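N-acyl homoserine lactonase (PDB 2BR6) hydrolyses the lactone ring of N-acyl homoserine lactones, the signals of bacterial quorum sensing, at a centre of two zinc ions. Local coordinates at residues V188-D193 with I232-H237. Numbering follows the deposited sequence.
With ZN (zinc ion), chain B; ZN (zinc ion), chain C; HSL (homoserine lactone), chain F.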
ATOM      1  N   VAL A 188      -2.634 -10.523 -10.076  1.00 12.18           N
ATOM      2  CA  VAL A 188      -1.678  -9.469  -9.748  1.00 11.42           C
ATOM      3  C   VAL A 188      -1.468  -9.479  -8.236  1.00 10.95           C
ATOM      4  O   VAL A 188      -2.435  -9.462  -7.476  1.00 11.02           O
ATOM      5  CB  VAL A 188      -2.203  -8.067 -10.185  1.00 11.32           C
ATOM      6  CG1 VAL A 188      -1.241  -6.942  -9.745  1.00 12.05           C
ATOM      7  CG2 VAL A 188      -2.429  -8.007 -11.694  1.00 12.02           C
ATOM      8  N   LEU A 189      -0.210  -9.511  -7.805  1.00 10.47           N
ATOM      9  CA  LEU A 189       0.115  -9.389  -6.392  1.00 10.76           C
ATOM     10  C   LEU A 189       0.796  -8.036  -6.120  1.00 10.20           C
ATOM     11  O   LEU A 189       1.848  -7.728  -6.681  1.00 11.08           O
ATOM     12  CB  LEU A 189       1.022 -10.547  -5.943  1.00 10.93           C
ATOM     13  CG  LEU A 189       1.580 -10.508  -4.519  1.00 11.61           C
ATOM     14  CD1 LEU A 189       0.472 -10.581  -3.455  1.00 12.17           C
ATOM     15  CD2 LEU A 189       2.585 -11.646  -4.320  1.00 11.76           C
ATOM     16  N   LEU A 190       0.171  -7.228  -5.265  1.00  9.69           N
ATOM     17  CA  LEU A 190       0.762  -5.987  -4.783  1.00  9.54           C
ATOM     18  C   LEU A 190       1.278  -6.290  -3.371  1.00  9.36           C
ATOM     19  O   LEU A 190       0.484  -6.440  -2.440  1.00  8.87           O
ATOM     20  CB  LEU A 190      -0.270  -4.840  -4.767  1.00  9.56           C
ATOM     21  CG  LEU A 190      -1.089  -4.537  -6.033  1.00 10.36           C
ATOM     22  CD1 LEU A 190      -1.990  -3.352  -5.762  1.00 11.26           C
ATOM     23  CD2 LEU A 190      -0.163  -4.219  -7.204  1.00 11.16           C
ATOM     24  N   THR A 191       2.594  -6.443  -3.225  1.00  9.59           N
ATOM     25  CA  THR A 191       3.168  -6.789  -1.912  1.00  9.81           C
ATOM     26  C   THR A 191       3.003  -5.630  -0.945  1.00  9.58           C
ATOM     27  O   THR A 191       2.967  -5.839   0.270  1.00 10.06           O
ATOM     28  CB  THR A 191       4.677  -7.132  -1.972  1.00 10.38           C
ATOM     29  OG1 THR A 191       5.419  -5.984  -2.421  1.00  9.88           O
ATOM     30  CG2 THR A 191       4.970  -8.230  -2.979  1.00 10.68           C
ATOM     31  N   ILE A 192       2.917  -4.417  -1.502  1.00  9.10           N
ATOM     32  CA  ILE A 192       3.084  -3.193  -0.707  1.00  9.71           C
ATOM     33  C   ILE A 192       4.377  -3.357   0.122  1.00 10.59           C
ATOM     34  O   ILE A 192       5.374  -3.812  -0.426  1.00 11.37           O
ATOM     35  CB  ILE A 192       1.828  -2.878   0.186  1.00  9.16           C
ATOM     36  CG1 ILE A 192       0.485  -3.144  -0.543  1.00 10.22           C
ATOM     37  CG2 ILE A 192       1.902  -1.431   0.711  1.00  9.84           C
ATOM     38  CD1 ILE A 192       0.262  -2.275  -1.791  1.00 10.38           C
ATOM     39  N   ASP A 193       4.371  -3.032   1.419  1.00 10.91           N
ATOM     40  CA  ASP A 193       5.632  -3.028   2.195  1.00 11.70           C
ATOM     41  C   ASP A 193       6.029  -4.380   2.798  1.00 11.58           C
ATOM     42  O   ASP A 193       6.948  -4.471   3.618  1.00 12.15           O
ATOM     43  CB  ASP A 193       5.649  -1.915   3.252  1.00 11.91           C
ATOM     44  CG  ASP A 193       5.791  -0.516   2.642  1.00 13.30           C
ATOM     45  OD1 ASP A 193       5.727  -0.370   1.407  1.00 13.40           O
ATOM     46  OD2 ASP A 193       5.996   0.499   3.340  1.00 12.08           O
ATOM     47  N   ILE A 232       1.556 -11.586 -11.675  1.00 14.75           N
ATOM     48  CA  ILE A 232       2.572 -10.551 -11.835  1.00 15.10           C
ATOM     49  C   ILE A 232       2.665  -9.801 -10.518  1.00 14.15           C
ATOM     50  O   ILE A 232       1.646  -9.555  -9.870  1.00 13.91           O
ATOM     51  CB  ILE A 232       2.311  -9.630 -13.054  1.00 16.06           C
ATOM     52  CG1 ILE A 232       0.914  -9.005 -13.000  1.00 17.80           C
ATOM     53  CG2 ILE A 232       2.544 -10.430 -14.362  1.00 17.93           C
ATOM     54  CD1 ILE A 232       0.574  -8.105 -14.199  1.00 20.98           C
ATOM     55  N   ILE A 233       3.892  -9.511 -10.091  1.00 13.29           N
ATOM     56  CA  ILE A 233       4.127  -8.983  -8.751  1.00 12.73           C
ATOM     57  C   ILE A 233       4.674  -7.570  -8.827  1.00 12.60           C
ATOM     58  O   ILE A 233       5.577  -7.286  -9.617  1.00 13.00           O
ATOM     59  CB  ILE A 233       5.101  -9.876  -7.949  1.00 11.96           C
ATOM     60  CG1 ILE A 233       4.634 -11.340  -7.926  1.00 13.77           C
ATOM     61  CG2 ILE A 233       5.256  -9.337  -6.531  1.00 11.51           C
ATOM     62  CD1 ILE A 233       5.717 -12.315  -7.454  1.00 15.23           C
ATOM     63  N   PHE A 234       4.118  -6.689  -8.001  1.00 12.17           N
ATOM     64  CA  PHE A 234       4.592  -5.316  -7.914  1.00 12.14           C
ATOM     65  C   PHE A 234       4.972  -5.021  -6.478  1.00 12.48           C
ATOM     66  O   PHE A 234       4.163  -5.207  -5.567  1.00 11.00           O
ATOM     67  CB  PHE A 234       3.511  -4.347  -8.391  1.00 12.24           C
ATOM     68  CG  PHE A 234       3.178  -4.500  -9.846  1.00 13.18           C
ATOM     69  CD1 PHE A 234       3.834  -3.731 -10.812  1.00 15.64           C
ATOM     70  CD2 PHE A 234       2.224  -5.424 -10.259  1.00 14.61           C
ATOM     71  CE1 PHE A 234       3.526  -3.881 -12.170  1.00 15.45           C
ATOM     72  CE2 PHE A 234       1.910  -5.582 -11.625  1.00 13.94           C
ATOM     73  CZ  PHE A 234       2.568  -4.814 -12.572  1.00 14.77           C
ATOM     74  N   PHE A 235       6.213  -4.573  -6.291  1.00 13.04           N
ATOM     75  CA  PHE A 235       6.767  -4.341  -4.959  1.00 13.53           C
ATOM     76  C   PHE A 235       6.485  -2.941  -4.405  1.00 13.73           C
ATOM     77  O   PHE A 235       6.045  -2.054  -5.133  1.00 13.84           O
ATOM     78  CB  PHE A 235       8.256  -4.753  -4.938  1.00 14.11           C
ATOM     79  CG  PHE A 235       8.475  -6.135  -5.501  1.00 14.06           C
ATOM     80  CD1 PHE A 235       8.776  -6.313  -6.844  1.00 14.06           C
ATOM     81  CD2 PHE A 235       8.298  -7.254  -4.699  1.00 14.80           C
ATOM     82  CE1 PHE A 235       8.929  -7.592  -7.379  1.00 15.63           C
ATOM     83  CE2 PHE A 235       8.436  -8.538  -5.221  1.00 14.58           C
ATOM     84  CZ  PHE A 235       8.765  -8.704  -6.568  1.00 15.58           C
ATOM     85  N   GLY A 236       6.744  -2.739  -3.118  1.00 13.61           N
ATOM     86  CA  GLY A 236       6.257  -1.537  -2.443  1.00 14.06           C
ATOM     87  C   GLY A 236       6.947  -0.236  -2.796  1.00 14.84           C
ATOM     88  O   GLY A 236       6.294   0.796  -2.989  1.00 14.78           O
ATOM     89  N   HIS A 237       8.275  -0.287  -2.845  1.00 15.32           N
ATOM     90  CA  HIS A 237       9.109   0.908  -2.961  1.00 16.08           C
ATOM     91  C   HIS A 237      10.339   0.528  -3.783  1.00 16.48           C
ATOM     92  O   HIS A 237      11.474   0.582  -3.289  1.00 17.46           O
ATOM     93  CB  HIS A 237       9.538   1.402  -1.565  1.00 15.73           C
ATOM     94  CG  HIS A 237       8.421   1.960  -0.722  1.00 16.37           C
ATOM     95  ND1 HIS A 237       7.664   3.052  -1.095  1.00 14.67           N
ATOM     96  CD2 HIS A 237       7.982   1.611   0.515  1.00 15.55           C
ATOM     97  CE1 HIS A 237       6.796   3.337  -0.140  1.00 17.22           C
ATOM     98  NE2 HIS A 237       6.967   2.478   0.848  1.00 17.09           N
TER
HETATM   99 ZN    ZN B1251       5.966   2.494   2.811  1.00 20.05          ZN
HETATM  100 ZN    ZN C1252       5.630   1.004   5.858  1.00 23.28          ZN
HETATM  101  N   HSL F1255       8.175   5.264   5.857  1.00 41.53           N
HETATM  102  CA  HSL F1255       8.532   4.046   5.799  1.00 41.32           C
HETATM  103  C   HSL F1255       8.231   3.084   4.762  1.00 41.22           C
HETATM  104  O   HSL F1255       8.278   3.240   3.541  1.00 41.11           O
HETATM  105  CB  HSL F1255       8.932   3.308   7.114  1.00 41.41           C
HETATM  106  CG  HSL F1255       8.298   1.943   6.899  1.00 41.11           C
HETATM  107  OD  HSL F1255       7.895   1.825   5.449  1.00 40.87           O
HETATM  108  O   HOH W   1       2.917  -3.204  -4.147  1.00 13.30           O
HETATM  109  O   HOH W   2       4.666   1.103  -0.882  1.00 30.25           O
HETATM  110  O   HOH W   3       5.551   2.817   4.980  1.00 19.06           O
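Val188-Leu190 and Ile232-Phe234 pair as parallel strands, their axes 4.7 Å apart at closest and inclined by 19°, joined by backbone hydrogen bonds from Leu189 N to Ile232 O, Phe234 N to Leu189 O and Thr191 N to Phe234 O. They lie at one side of a mixed sheet of the metallo-beta-lactamase fold, strand 232-235 outermost within the chain; the connection between them includes helix 212-229, making a beta-alpha-beta crossover. That helix covers the face bearing Leu189 and Ile233, whose branched aliphatic chains run side by side against Val226. On the other face Phe234 spreads across two neighbours: its CD2 meets Val188 CG1 at 3.8 Å, while its CB touches Leu190 CD2. Val188 suits this place because its two methyls divide the work, CG1 going to the ring and CG2 to Ile232 CG1 (3.7 Å).

After the Thr191 N to Phe234 O bond direct pairing stops: water 1 accepts from Ile192 N and donates to Phe234 O. Thr191 OG1 sits between the backbone N and the carbonyl carbon (chi1 63°), which turns CG2 anti to that carbon and onto Ile233 CG2. Gly236, with no side chain, brings its CA to 3.2 Å from Ile192 O.

The segments then carry Asp193 and His237 to the metals, carboxylate and imidazole planes 57° apart. Water 2 donates to both Asp193 OD1 and Gly236 O, and Pro36 O holds His237 ND1, probably favouring NE2 as the metal ligand. Asp193 OD2 bridges the zinc ions unevenly, at 2.1 and 2.6 Å; His237 NE2 binds the nearer one at 2.2 Å, where the homoserine lactone O also coordinates.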